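Local coordinates for protein oligopeptide ABC transporter OppAIV (Borrelia burgdorferi B31, PDB 4GL8) that probably binds oligopeptides outside the cell membrane and delivers them to an ABC transporter for import, at residues G37-T42 against F241-N246; K232-D237 against N521-K526; D245-A250 against N265-L270; K275-Y280 against S501-N506; M283-T288 against N496-S501. All blocks are in the same frame, centred on the assembly; numbering follows the deposited sequence.

Interaction 1. Residues G37-T42 against F241-N246; sequences GSEPAT and FFVTDN
Val243 meets the chain at Ser38 and Glu39 with both of its methyl groups, and this is the tightly packed half of the contact. CG1, held anti to the backbone N of its own residue (chi1 174°), presses on the peptide link between the two partners, 3.3 Å from Glu39 N and 3.6 Å from Ser38 C. The other branch, Val243 CG2, lies 3.6 Å from Glu39 OE1. A bend in the glutamate at chi2 (86°) carries its carboxylate back to the valine, and the two side chains cross obliquely. The far oxygen of Glu39, OE2, forms a salt bridge with Arg214.

The partly exposed side around Gly37, Thr244 and Asp245 is looser and rich in oxygen. Gly37 O lies 3.4 Å from Thr244 O and 3.3 Å from Asp245 OD1, all of them acceptors. Ser38 OG donates to Gly37 O at 2.6 Å within its own segment and lies close to Asp245 OD1. Here the chain leaves the parallel strands 31-35 and 238-242, and an ST turn, with Asn246 N hydrogen-bonded to Thr244 OG1, leads on toward helix 247-255. Asn35 ties the two exits together by donating to Phe242 O. Since no hydrogen bond crosses between the two segments, their cohesion comes from the valine methyls and from neighbours such as Asn35 and Arg214.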
# COMPACT_ATOMS: atom_id res chain seq x y z
N GLY A 37 -12.70 4.96 5.23
CA GLY A 37 -12.85 3.69 5.94
C GLY A 37 -12.08 3.49 7.25
O GLY A 37 -12.32 2.51 7.95
N SER A 38 -11.16 4.40 7.58
CA SER A 38 -10.41 4.28 8.82
C SER A 38 -9.62 5.55 9.08
O SER A 38 -9.30 6.29 8.15
CB SER A 38 -9.46 3.08 8.75
OG SER A 38 -10.10 1.86 9.10
N GLU A 39 -9.33 5.79 10.35
CA GLU A 39 -8.55 6.92 10.80
C GLU A 39 -7.10 6.65 10.46
O GLU A 39 -6.59 5.59 10.80
CB GLU A 39 -8.71 7.09 12.32
CG GLU A 39 -7.71 8.03 13.03
CD GLU A 39 -8.11 9.50 13.02
OE1 GLU A 39 -9.04 9.86 12.27
OE2 GLU A 39 -7.51 10.30 13.77
N PRO A 40 -6.45 7.60 9.78
CA PRO A 40 -5.02 7.44 9.49
C PRO A 40 -4.21 7.47 10.78
O PRO A 40 -4.64 8.08 11.76
CB PRO A 40 -4.68 8.65 8.63
CG PRO A 40 -5.63 9.69 9.08
CD PRO A 40 -6.93 8.92 9.33
N ALA A 41 -3.06 6.81 10.74
CA ALA A 41 -2.14 6.68 11.89
C ALA A 41 -1.14 7.81 11.88
O ALA A 41 -0.60 8.14 12.90
CB ALA A 41 -1.39 5.35 11.83
N THR A 42 -0.87 8.38 10.72
CA THR A 42 0.10 9.45 10.58
C THR A 42 -0.15 10.11 9.24
O THR A 42 -0.50 9.44 8.27
CB THR A 42 1.58 8.92 10.67
OG1 THR A 42 2.48 9.88 10.11
CG2 THR A 42 1.78 7.63 9.88
N PHE A 241 -12.68 14.20 4.64
CA PHE A 241 -12.57 12.75 4.82
C PHE A 241 -13.29 12.38 6.10
O PHE A 241 -12.84 12.75 7.18
CB PHE A 241 -11.11 12.30 4.94
CG PHE A 241 -10.36 12.36 3.66
CD1 PHE A 241 -10.42 11.32 2.76
CD2 PHE A 241 -9.61 13.47 3.35
CE1 PHE A 241 -9.72 11.37 1.57
CE2 PHE A 241 -8.91 13.53 2.16
CZ PHE A 241 -8.96 12.48 1.27
N PHE A 242 -14.40 11.67 5.99
CA PHE A 242 -15.11 11.14 7.14
C PHE A 242 -14.57 9.78 7.49
O PHE A 242 -14.48 8.89 6.65
CB PHE A 242 -16.61 11.06 6.89
CG PHE A 242 -17.32 12.34 7.15
CD1 PHE A 242 -17.81 12.63 8.42
CD2 PHE A 242 -17.51 13.27 6.12
CE1 PHE A 242 -18.48 13.82 8.66
CE2 PHE A 242 -18.18 14.46 6.35
CZ PHE A 242 -18.67 14.74 7.63
N VAL A 243 -14.16 9.64 8.73
CA VAL A 243 -13.64 8.39 9.23
C VAL A 243 -14.80 7.64 9.88
O VAL A 243 -15.67 8.26 10.53
CB VAL A 243 -12.58 8.64 10.29
CG1 VAL A 243 -12.16 7.33 10.92
CG2 VAL A 243 -11.41 9.38 9.67
N THR A 244 -14.83 6.33 9.67
CA THR A 244 -15.70 5.42 10.40
C THR A 244 -15.48 4.03 9.81
O THR A 244 -15.36 3.89 8.59
CB THR A 244 -17.21 5.79 10.34
OG1 THR A 244 -17.99 4.71 10.88
CG2 THR A 244 -17.66 6.06 8.94
N ASP A 245 -15.40 3.05 10.71
CA ASP A 245 -15.25 1.61 10.43
C ASP A 245 -16.59 0.96 10.09
O ASP A 245 -16.63 -0.18 9.61
CB ASP A 245 -14.71 0.91 11.69
CG ASP A 245 -13.32 1.37 12.08
OD1 ASP A 245 -12.60 1.87 11.19
OD2 ASP A 245 -12.94 1.24 13.27
N ASN A 246 -17.67 1.68 10.38
CA ASN A 246 -19.02 1.17 10.19
C ASN A 246 -19.56 1.50 8.77
O ASN A 246 -20.12 2.57 8.54
CB ASN A 246 -19.93 1.75 11.29
CG ASN A 246 -21.31 1.12 11.32
OD1 ASN A 246 -21.95 0.90 10.29
ND2 ASN A 246 -21.78 0.84 12.53

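Interaction 2. Residues K232-D237 against N521-K526; sequences KDVVLD and NLSEIK
Leu236 lays its CD1 methyl over Ile525, 3.9 Å from CB of that residue and close to its CG2 branch, the two side chains meeting at a slant. The same methyl touches Leu522 O, so one leucine branch spans both ends of a tight turn. Beside it Val234 touches Ser523: Val234 CG2 is 3.8 Å from Ser523 CB, with CG1 slightly farther off.

The turn is a short 3-10 segment, 522-524, closed by backbone hydrogen bonds from Glu524 N to Asn521 O and from Ile525 N to Leu522 O. It delivers the chain to the C-terminal strand 526-527 and packs on the loop that precedes strand 238-242. Trp509 and Phe32 both cover Leu236 and Ile525, while Phe209 covers Val234 and Ser523.

Between the two backbones lies water. Water 1 donates to Asp233 O and to Ser523 OG, which a chi1 of 80° brings within reach of both this water and Asn521 OD1. Lys526 runs extended until a final bend (chi4 -44°) brings NZ to water 2, to which it donates at 2.7 Å; Asp233 O stands 3.5 Å from the same NZ. Water 2 lies 2.9 Å from both Asp233 O and Ile525 O, with more acceptors in reach than it has protons for. Water 3 accepts a hydrogen bond from Leu236 N at 2.7 Å and sits close to Ser523 O and Ile525 O.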
# COMPACT_ATOMS: atom_id res chain seq x y z
N LYS A 232 -5.04 26.99 -10.37
CA LYS A 232 -5.88 27.24 -11.55
C LYS A 232 -6.95 26.20 -11.85
O LYS A 232 -8.05 26.54 -12.25
CB LYS A 232 -4.93 27.24 -12.76
CG LYS A 232 -5.33 28.02 -13.98
CD LYS A 232 -4.62 27.48 -15.23
CE LYS A 232 -3.13 27.26 -15.05
NZ LYS A 232 -2.39 28.52 -14.71
N ASP A 233 -6.59 24.92 -11.73
CA ASP A 233 -7.49 23.83 -12.12
C ASP A 233 -8.14 23.18 -10.91
O ASP A 233 -8.66 22.08 -11.02
CB ASP A 233 -6.74 22.74 -12.91
CG ASP A 233 -6.25 23.21 -14.28
OD1 ASP A 233 -6.77 24.19 -14.87
OD2 ASP A 233 -5.32 22.57 -14.80
N VAL A 234 -8.06 23.81 -9.74
CA VAL A 234 -8.68 23.25 -8.55
C VAL A 234 -9.93 24.07 -8.23
O VAL A 234 -9.87 25.24 -7.85
CB VAL A 234 -7.71 23.21 -7.34
CG1 VAL A 234 -8.38 22.54 -6.15
CG2 VAL A 234 -6.45 22.46 -7.71
N VAL A 235 -11.07 23.44 -8.44
CA VAL A 235 -12.35 24.10 -8.23
C VAL A 235 -12.88 23.90 -6.79
O VAL A 235 -13.51 24.79 -6.25
CB VAL A 235 -13.36 23.61 -9.28
CG1 VAL A 235 -14.74 24.14 -8.99
CG2 VAL A 235 -12.92 24.11 -10.65
N LEU A 236 -12.63 22.75 -6.19
CA LEU A 236 -13.12 22.48 -4.82
C LEU A 236 -12.45 23.41 -3.82
O LEU A 236 -11.27 23.68 -3.92
CB LEU A 236 -12.91 21.02 -4.39
CG LEU A 236 -13.72 19.93 -5.09
CD1 LEU A 236 -13.20 18.55 -4.76
CD2 LEU A 236 -15.18 20.03 -4.67
N ASP A 237 -13.21 23.93 -2.86
CA ASP A 237 -12.63 24.71 -1.75
C ASP A 237 -12.22 23.80 -0.61
O ASP A 237 -11.32 24.13 0.17
CB ASP A 237 -13.66 25.69 -1.21
CG ASP A 237 -14.08 26.71 -2.25
OD1 ASP A 237 -13.21 27.46 -2.74
OD2 ASP A 237 -15.28 26.75 -2.58
N ASN A 521 -6.36 11.77 -7.73
CA ASN A 521 -6.20 13.22 -7.60
C ASN A 521 -7.58 13.88 -7.49
O ASN A 521 -8.26 14.22 -8.50
CB ASN A 521 -5.44 13.77 -8.80
CG ASN A 521 -4.97 15.20 -8.59
OD1 ASN A 521 -5.57 16.01 -7.86
ND2 ASN A 521 -3.87 15.52 -9.25
N LEU A 522 -8.03 14.03 -6.25
CA LEU A 522 -9.36 14.52 -5.99
C LEU A 522 -9.47 16.02 -6.34
O LEU A 522 -10.56 16.51 -6.48
CB LEU A 522 -9.77 14.25 -4.54
CG LEU A 522 -9.69 12.78 -4.09
CD1 LEU A 522 -10.06 12.67 -2.62
CD2 LEU A 522 -10.58 11.88 -4.91
N SER A 523 -8.34 16.72 -6.50
CA SER A 523 -8.37 18.12 -6.96
C SER A 523 -8.91 18.29 -8.37
O SER A 523 -9.26 19.40 -8.75
CB SER A 523 -7.00 18.78 -6.89
OG SER A 523 -6.23 18.40 -8.01
N GLU A 524 -8.93 17.20 -9.15
CA GLU A 524 -9.49 17.23 -10.50
C GLU A 524 -11.01 17.06 -10.50
O GLU A 524 -11.64 17.08 -11.58
CB GLU A 524 -8.82 16.17 -11.37
CG GLU A 524 -7.35 16.48 -11.61
CD GLU A 524 -6.69 15.59 -12.66
OE1 GLU A 524 -7.38 14.68 -13.18
OE2 GLU A 524 -5.48 15.81 -12.94
N ILE A 525 -11.61 16.89 -9.32
CA ILE A 525 -13.07 16.80 -9.26
C ILE A 525 -13.69 18.17 -9.55
O ILE A 525 -13.20 19.20 -9.06
CB ILE A 525 -13.56 16.23 -7.91
CG1 ILE A 525 -13.31 14.72 -7.89
CG2 ILE A 525 -15.04 16.53 -7.71
CD1 ILE A 525 -13.46 14.06 -6.53
N LYS A 526 -14.73 18.16 -10.39
CA LYS A 526 -15.52 19.34 -10.66
C LYS A 526 -17.02 19.00 -10.62
O LYS A 526 -17.40 17.86 -10.87
CB LYS A 526 -15.19 19.89 -12.05
CG LYS A 526 -13.71 19.99 -12.36
CD LYS A 526 -13.52 20.69 -13.69
CE LYS A 526 -12.12 20.53 -14.25
NZ LYS A 526 -11.05 20.71 -13.22
O HOH W 1 -6.46 19.77 -10.48
O HOH W 2 -11.20 20.75 -10.53
O HOH W 3 -11.43 20.70 -7.51

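Interaction 3. Residues D245-A250 against N265-L270; sequences DNSITA and NVPPDL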
# COMPACT_ATOMS: atom_id res chain seq x y z
N ASP A 245 -15.40 3.05 10.71
CA ASP A 245 -15.25 1.61 10.43
C ASP A 245 -16.59 0.96 10.09
O ASP A 245 -16.63 -0.18 9.61
CB ASP A 245 -14.71 0.91 11.69
CG ASP A 245 -13.32 1.37 12.08
OD1 ASP A 245 -12.60 1.87 11.19
OD2 ASP A 245 -12.94 1.24 13.27
N ASN A 246 -17.67 1.68 10.38
CA ASN A 246 -19.02 1.17 10.19
C ASN A 246 -19.56 1.50 8.77
O ASN A 246 -20.12 2.57 8.54
CB ASN A 246 -19.93 1.75 11.29
CG ASN A 246 -21.31 1.12 11.32
OD1 ASN A 246 -21.95 0.90 10.29
ND2 ASN A 246 -21.78 0.84 12.53
N SER A 247 -19.41 0.55 7.85
CA SER A 247 -19.92 0.72 6.48
C SER A 247 -21.42 1.07 6.41
O SER A 247 -21.82 1.79 5.50
CB SER A 247 -19.63 -0.54 5.64
OG SER A 247 -20.56 -1.57 5.90
N ILE A 248 -22.23 0.59 7.34
CA ILE A 248 -23.66 0.90 7.35
C ILE A 248 -23.90 2.35 7.69
O ILE A 248 -24.81 2.95 7.16
CB ILE A 248 -24.47 0.03 8.36
CG1 ILE A 248 -24.48 -1.45 7.92
CG2 ILE A 248 -25.93 0.52 8.49
CD1 ILE A 248 -25.22 -1.72 6.62
N THR A 249 -23.11 2.91 8.59
CA THR A 249 -23.26 4.31 8.95
C THR A 249 -22.92 5.13 7.72
O THR A 249 -23.69 5.99 7.29
CB THR A 249 -22.30 4.69 10.07
OG1 THR A 249 -22.60 3.88 11.22
CG2 THR A 249 -22.43 6.18 10.42
N ALA A 250 -21.76 4.84 7.16
CA ALA A 250 -21.33 5.46 5.91
C ALA A 250 -22.38 5.33 4.79
O ALA A 250 -22.65 6.30 4.07
CB ALA A 250 -20.00 4.84 5.46
N ASN A 265 -15.12 1.10 1.39
CA ASN A 265 -15.83 0.73 2.62
C ASN A 265 -17.36 0.60 2.43
O ASN A 265 -18.13 1.23 3.16
CB ASN A 265 -15.52 1.76 3.73
CG ASN A 265 -16.07 1.35 5.10
OD1 ASN A 265 -16.04 0.18 5.46
ND2 ASN A 265 -16.57 2.34 5.87
N VAL A 266 -17.79 -0.19 1.46
CA VAL A 266 -19.22 -0.41 1.20
C VAL A 266 -19.79 -1.57 2.03
O VAL A 266 -19.04 -2.40 2.53
CB VAL A 266 -19.49 -0.67 -0.28
CG1 VAL A 266 -18.98 0.50 -1.10
CG2 VAL A 266 -18.84 -1.98 -0.74
N PRO A 267 -21.12 -1.63 2.20
CA PRO A 267 -21.64 -2.74 3.00
C PRO A 267 -21.52 -4.06 2.25
O PRO A 267 -22.18 -4.24 1.21
CB PRO A 267 -23.10 -2.37 3.22
CG PRO A 267 -23.12 -0.90 3.06
CD PRO A 267 -22.14 -0.61 1.97
N PRO A 268 -20.66 -4.98 2.75
CA PRO A 268 -20.35 -6.22 2.06
C PRO A 268 -21.58 -7.09 1.84
O PRO A 268 -21.65 -7.80 0.86
CB PRO A 268 -19.37 -6.91 3.02
CG PRO A 268 -19.77 -6.41 4.38
CD PRO A 268 -20.09 -4.96 4.12
N ASP A 269 -22.54 -7.00 2.76
CA ASP A 269 -23.82 -7.69 2.64
C ASP A 269 -24.76 -7.15 1.55
O ASP A 269 -25.65 -7.87 1.11
CB ASP A 269 -24.58 -7.60 3.98
CG ASP A 269 -24.14 -8.63 4.98
OD1 ASP A 269 -23.04 -9.21 4.82
OD2 ASP A 269 -24.90 -8.87 5.95
N LEU A 270 -24.60 -5.89 1.14
CA LEU A 270 -25.59 -5.27 0.24
C LEU A 270 -25.08 -5.20 -1.19
O LEU A 270 -25.71 -4.60 -2.06
CB LEU A 270 -25.99 -3.88 0.73
CG LEU A 270 -26.70 -3.83 2.08
CD1 LEU A 270 -26.76 -2.42 2.62
CD2 LEU A 270 -28.10 -4.41 1.99
O HOH W 4 -20.36 2.24 3.27
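Ser247 is wedged against three successive residues, Asn265, Val266 and Pro267, and most of the contact is van der Waals touch around it. Ser247 CB lies 3.4 Å from Asn265 O, and its OG is 3.3 Å from Pro267 CA. Asn265 sets its amide against the first residue of the helix, with ND2 at 3.8 Å from Ser247 CA.

Apolar contact is slighter. Ile248 reaches back with its CD1 methyl to a point 4.1 Å from Pro267 CB and 4.3 Å from Leu270 CD1.

Among the polar links, water 4 bridges the backbones by donating to Ser247 O, at 2.7 Å, and to Asn265 O. The Ser247 hydroxyl is turned between the backbone N and carbonyl carbon of its residue (chi1 79°), on the proline side, where Asp380 OD2 gives it a hydrogen-bond partner. Asn265 ND2 is hydrogen-bonded to Asn35 OD1, which helps to fix the rotation of the amide. The helix start is held from within: Asn246 OD1 is the N-cap acceptor for Thr249 N at 2.9 Å, the N-H coming from well above the plane of the amide (50°).

The contact therefore joins the first turn of helix 247-255 to the loop between strand 261-263 and helix 271-274. Tyr251, farther along helix 247-255, packs on Pro267 and Leu270, and helix 380-397 reaches Pro268 through Asp380 and Ser381.

Interaction 4. Residues K275-Y280 against S501-N506; sequences KLRDDY and SYLFRN
Tyr280 and Leu503 face each other as a non-hydrogen-bonded antiparallel pair, at the point where a type I turn, Arg277 to Tyr280, feeds strand 280-285 onto the end of strand 492-504. One backbone hydrogen bond closes the pairing: Phe504 N donates to Asp279 O at 3.1 Å, in the carbonyl plane. Beyond the strand end, Asn506 ND2 reaches back to Asp278 O at 3.0 Å, nearly straight (172°) and in the plane of its own amide; Tyr281 OH is a second partner of that nitrogen. At the other end the Tyr280 ring, with CG anti to the backbone N (chi1 173°), runs along the neighbouring strand until its OH meets Ser501 OG at the ring edge. Their separation of 2.5 Å is short for a bond between hydroxyls, and either could donate.

Leu503 CD2 packs against the Arg277-Asp279 pair and Tyr280 CB. It lies 3.6 Å from Asp279 OD2 and 4.0 Å from Arg277 NE, the arginine crossing the leucine at about a right angle.

Farther out, Tyr254 of helix 247-255 hydrogen-bonds Asp279 OD1 and packs on both Arg277 and Leu503, while Leu271 and Leu274 of helix 271-274 touch Tyr280. Within the turn, Arg277 holds the Asp279 carboxylate in a side-on salt bridge, one nitrogen to each oxygen: NH2 meets OD1 at 2.7 Å, and NE the syn lone pair of OD2 at 2.8 Å.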
# COMPACT_ATOMS: atom_id res chain seq x y z
N LYS A 275 -24.29 -3.32 -7.03
CA LYS A 275 -23.88 -3.52 -8.43
C LYS A 275 -24.91 -2.99 -9.44
O LYS A 275 -24.54 -2.56 -10.52
CB LYS A 275 -23.67 -5.00 -8.74
CG LYS A 275 -22.50 -5.67 -8.04
CD LYS A 275 -22.55 -7.17 -8.31
CE LYS A 275 -21.29 -7.86 -7.81
NZ LYS A 275 -21.35 -9.32 -8.04
N LEU A 276 -26.20 -3.05 -9.09
CA LEU A 276 -27.26 -2.57 -9.98
C LEU A 276 -27.35 -1.05 -10.07
O LEU A 276 -28.02 -0.53 -10.97
CB LEU A 276 -28.64 -3.10 -9.54
CG LEU A 276 -28.89 -4.61 -9.37
CD1 LEU A 276 -30.37 -4.89 -9.58
CD2 LEU A 276 -28.04 -5.48 -10.30
N ARG A 277 -26.71 -0.33 -9.15
CA ARG A 277 -26.86 1.12 -9.10
C ARG A 277 -25.95 1.80 -10.10
O ARG A 277 -24.91 1.28 -10.49
CB ARG A 277 -26.53 1.66 -7.71
CG ARG A 277 -27.31 1.04 -6.56
CD ARG A 277 -26.67 1.42 -5.22
NE ARG A 277 -26.48 2.86 -5.11
CZ ARG A 277 -27.42 3.73 -4.76
NH1 ARG A 277 -28.64 3.31 -4.47
NH2 ARG A 277 -27.14 5.02 -4.70
N ASP A 278 -26.36 3.01 -10.47
CA ASP A 278 -25.67 3.77 -11.49
C ASP A 278 -24.47 4.53 -10.92
O ASP A 278 -23.66 5.08 -11.67
CB ASP A 278 -26.65 4.73 -12.15
CG ASP A 278 -27.85 4.00 -12.80
OD1 ASP A 278 -27.75 2.78 -13.13
OD2 ASP A 278 -28.88 4.66 -13.00
N ASP A 279 -24.36 4.55 -9.59
CA ASP A 279 -23.29 5.28 -8.92
C ASP A 279 -22.29 4.33 -8.27
O ASP A 279 -21.49 4.75 -7.46
CB ASP A 279 -23.86 6.30 -7.92
CG ASP A 279 -24.68 5.66 -6.81
OD1 ASP A 279 -25.27 6.42 -6.01
OD2 ASP A 279 -24.74 4.41 -6.72
N TYR A 280 -22.34 3.05 -8.66
CA TYR A 280 -21.43 2.03 -8.15
C TYR A 280 -20.36 1.77 -9.19
O TYR A 280 -20.64 1.71 -10.39
CB TYR A 280 -22.18 0.73 -7.85
CG TYR A 280 -21.30 -0.46 -7.49
CD1 TYR A 280 -20.88 -0.67 -6.17
CD2 TYR A 280 -20.90 -1.39 -8.46
CE1 TYR A 280 -20.07 -1.75 -5.83
CE2 TYR A 280 -20.10 -2.48 -8.13
CZ TYR A 280 -19.69 -2.65 -6.81
OH TYR A 280 -18.91 -3.71 -6.48
N SER A 501 -14.51 -1.70 -4.45
CA SER A 501 -15.84 -1.20 -4.77
C SER A 501 -15.93 0.27 -4.36
O SER A 501 -15.28 0.68 -3.42
CB SER A 501 -16.88 -2.03 -4.01
OG SER A 501 -17.18 -3.24 -4.68
N TYR A 502 -16.69 1.07 -5.10
CA TYR A 502 -16.85 2.50 -4.77
C TYR A 502 -18.25 2.99 -5.05
O TYR A 502 -18.92 2.49 -5.98
CB TYR A 502 -15.89 3.37 -5.59
CG TYR A 502 -14.48 2.88 -5.69
CD1 TYR A 502 -13.45 3.49 -4.94
CD2 TYR A 502 -14.14 1.83 -6.54
CE1 TYR A 502 -12.15 3.05 -5.03
CE2 TYR A 502 -12.84 1.38 -6.63
CZ TYR A 502 -11.85 1.99 -5.88
OH TYR A 502 -10.55 1.54 -5.98
N LEU A 503 -18.69 3.97 -4.25
CA LEU A 503 -19.88 4.76 -4.56
C LEU A 503 -19.42 6.18 -4.75
O LEU A 503 -18.65 6.70 -3.95
CB LEU A 503 -20.94 4.69 -3.45
CG LEU A 503 -21.57 3.31 -3.21
CD1 LEU A 503 -22.28 3.26 -1.86
CD2 LEU A 503 -22.53 2.94 -4.33
N PHE A 504 -19.93 6.83 -5.80
CA PHE A 504 -19.54 8.20 -6.16
C PHE A 504 -20.73 8.85 -6.85
O PHE A 504 -21.29 8.28 -7.78
CB PHE A 504 -18.31 8.13 -7.07
CG PHE A 504 -17.86 9.46 -7.63
CD1 PHE A 504 -17.06 10.32 -6.88
CD2 PHE A 504 -18.16 9.80 -8.93
CE1 PHE A 504 -16.62 11.53 -7.42
CE2 PHE A 504 -17.74 11.01 -9.47
CZ PHE A 504 -16.96 11.87 -8.72
N ARG A 505 -21.11 10.02 -6.37
CA ARG A 505 -22.27 10.76 -6.86
C ARG A 505 -21.98 11.41 -8.21
O ARG A 505 -21.70 12.62 -8.31
CB ARG A 505 -22.69 11.80 -5.81
CG ARG A 505 -23.34 11.19 -4.56
CD ARG A 505 -24.74 10.63 -4.85
NE ARG A 505 -25.65 11.63 -5.44
CZ ARG A 505 -26.36 12.54 -4.77
NH1 ARG A 505 -26.33 12.62 -3.43
NH2 ARG A 505 -27.09 13.41 -5.43
N ASN A 506 -22.00 10.57 -9.26
CA ASN A 506 -21.70 11.02 -10.62
C ASN A 506 -22.80 11.90 -11.24
O ASN A 506 -22.58 12.48 -12.29
CB ASN A 506 -21.32 9.85 -11.55
CG ASN A 506 -22.36 8.73 -11.56
OD1 ASN A 506 -23.54 8.96 -11.32
ND2 ASN A 506 -21.92 7.51 -11.83

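Interaction 5. Residues M283-T288 against N496-S501; sequences MGINST and NITSSS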
# COMPACT_ATOMS: atom_id res chain seq x y z
N MET A 283 -13.38 -2.22 -9.81
CA MET A 283 -12.23 -2.50 -10.65
C MET A 283 -11.28 -3.46 -9.97
O MET A 283 -11.08 -3.38 -8.76
CB MET A 283 -11.47 -1.21 -10.97
CG MET A 283 -10.44 -1.40 -12.06
SD MET A 283 -9.67 0.12 -12.61
CE MET A 283 -10.92 0.77 -13.72
N GLY A 284 -10.70 -4.35 -10.77
CA GLY A 284 -9.53 -5.11 -10.38
C GLY A 284 -8.36 -4.15 -10.11
O GLY A 284 -8.05 -3.31 -10.95
N ILE A 285 -7.73 -4.25 -8.94
CA ILE A 285 -6.58 -3.37 -8.64
C ILE A 285 -5.30 -4.17 -8.37
O ILE A 285 -5.37 -5.39 -8.22
CB ILE A 285 -6.87 -2.41 -7.46
CG1 ILE A 285 -7.35 -3.18 -6.22
CG2 ILE A 285 -7.92 -1.37 -7.86
CD1 ILE A 285 -7.31 -2.33 -4.95
N ASN A 286 -4.15 -3.49 -8.32
CA ASN A 286 -2.88 -4.14 -8.04
C ASN A 286 -2.70 -4.33 -6.55
O ASN A 286 -1.78 -3.77 -5.92
CB ASN A 286 -1.74 -3.32 -8.61
CG ASN A 286 -1.58 -3.52 -10.10
OD1 ASN A 286 -2.06 -4.50 -10.67
ND2 ASN A 286 -0.90 -2.58 -10.75
N SER A 287 -3.53 -5.17 -5.99
CA SER A 287 -3.57 -5.31 -4.55
C SER A 287 -3.99 -6.74 -4.25
O SER A 287 -4.75 -7.32 -5.01
CB SER A 287 -4.57 -4.28 -4.02
OG SER A 287 -4.32 -4.02 -2.69
N THR A 288 -3.44 -7.33 -3.19
CA THR A 288 -3.68 -8.71 -2.84
C THR A 288 -4.26 -8.84 -1.44
O THR A 288 -4.05 -8.00 -0.57
CB THR A 288 -2.39 -9.58 -2.89
OG1 THR A 288 -1.42 -9.14 -1.94
CG2 THR A 288 -1.77 -9.60 -4.31
N ASN A 496 -6.44 -13.93 -2.75
CA ASN A 496 -6.94 -13.41 -4.01
C ASN A 496 -6.25 -12.13 -4.41
O ASN A 496 -5.47 -11.55 -3.65
CB ASN A 496 -8.45 -13.20 -3.96
CG ASN A 496 -8.87 -12.31 -2.81
OD1 ASN A 496 -8.58 -11.12 -2.80
ND2 ASN A 496 -9.56 -12.90 -1.83
N ILE A 497 -6.51 -11.75 -5.66
CA ILE A 497 -6.12 -10.47 -6.18
C ILE A 497 -7.36 -9.62 -6.07
O ILE A 497 -8.41 -9.95 -6.65
CB ILE A 497 -5.74 -10.55 -7.67
CG1 ILE A 497 -4.69 -11.65 -7.92
CG2 ILE A 497 -5.32 -9.16 -8.15
CD1 ILE A 497 -3.35 -11.47 -7.21
N THR A 498 -7.23 -8.50 -5.38
CA THR A 498 -8.40 -7.73 -4.91
C THR A 498 -9.10 -6.95 -6.02
O THR A 498 -8.45 -6.50 -6.96
CB THR A 498 -7.92 -6.74 -3.82
OG1 THR A 498 -7.68 -7.47 -2.61
CG2 THR A 498 -8.92 -5.61 -3.59
N SER A 499 -10.41 -6.79 -5.90
CA SER A 499 -11.19 -5.80 -6.65
C SER A 499 -11.89 -4.89 -5.67
O SER A 499 -12.59 -5.37 -4.80
CB SER A 499 -12.27 -6.48 -7.50
OG SER A 499 -11.65 -7.26 -8.53
N SER A 500 -11.72 -3.58 -5.80
CA SER A 500 -12.33 -2.66 -4.85
C SER A 500 -13.64 -2.08 -5.37
O SER A 500 -13.83 -1.92 -6.56
CB SER A 500 -11.37 -1.53 -4.54
OG SER A 500 -10.43 -1.94 -3.56
N SER A 501 -14.51 -1.70 -4.45
CA SER A 501 -15.84 -1.20 -4.77
C SER A 501 -15.93 0.27 -4.36
O SER A 501 -15.28 0.68 -3.42
CB SER A 501 -16.88 -2.03 -4.01
OG SER A 501 -17.18 -3.24 -4.68
O HOH W 5 -6.51 -5.26 -1.01
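A beta bulge marks the antiparallel pairing of Met283-Thr288 with Asn496-Ser501: Gly284 is matched with Ser499 and Thr288 with Ile497, a register shift of two. The chain turns a corner at Asn286, the centre of an inverse gamma turn, so that strands 280-285 and 287-293 both pair with the long strand 492-504. Met283 and Ser500 exchange two backbone hydrogen bonds. Past them Ile285 N donates almost straight to Thr498 O (3.1 Å, 172°), and beyond the corner Thr498 N returns a hydrogen bond to Ser287 O at 2.8 Å.

Ile285 and Thr498 run alongside each other in the same direction, with Ile285 CD1 3.9 Å from Thr498 CG2. That CD1 methyl also comes to 3.4 Å from Ser500 OG, a hydroxyl hydrogen-bonded to Lys264. On the other side Thr288 CG2 meets Ile497 CD1 at 3.8 Å. Water 5 joins Ser287 OG and Thr498 OG1, each 3.0 Å away, and Ser287 OG is also hydrogen-bonded to Trp427 O.

Ser287 packs on a side chain of the bound peptide, whose sequence is unknown. Backbone hydrogen bonds on both sides of the corner thus hold Ser287 where it meets the peptide.

How the interactions relate
Along the chain the segments of interactions 1 and 2 alternate, and interactions 3, 4 and 5 all fall within the span that interaction 2 closes. Interactions 1 and 3 share Asp245 and Asn246, with centres about 13 Å apart; Asn265 ND2 of the latter packs 3.4 Å from Thr244 O of the former. Interactions 4 and 5 lie along one strand, 492-504, and share Ser501, whose CB is 3.8 Å from Val266 CG2 of interaction 3. Interaction 2 touches interaction 1 through Phe241 CZ and Leu522 CD1 (4.0 Å) and interaction 4 through Ile525 CD1 and Phe504 CE1 (4.1 Å). Of the five, interaction 5 meets the peptide, through Ser287; its centre lies about 20 Å from that of interaction 1.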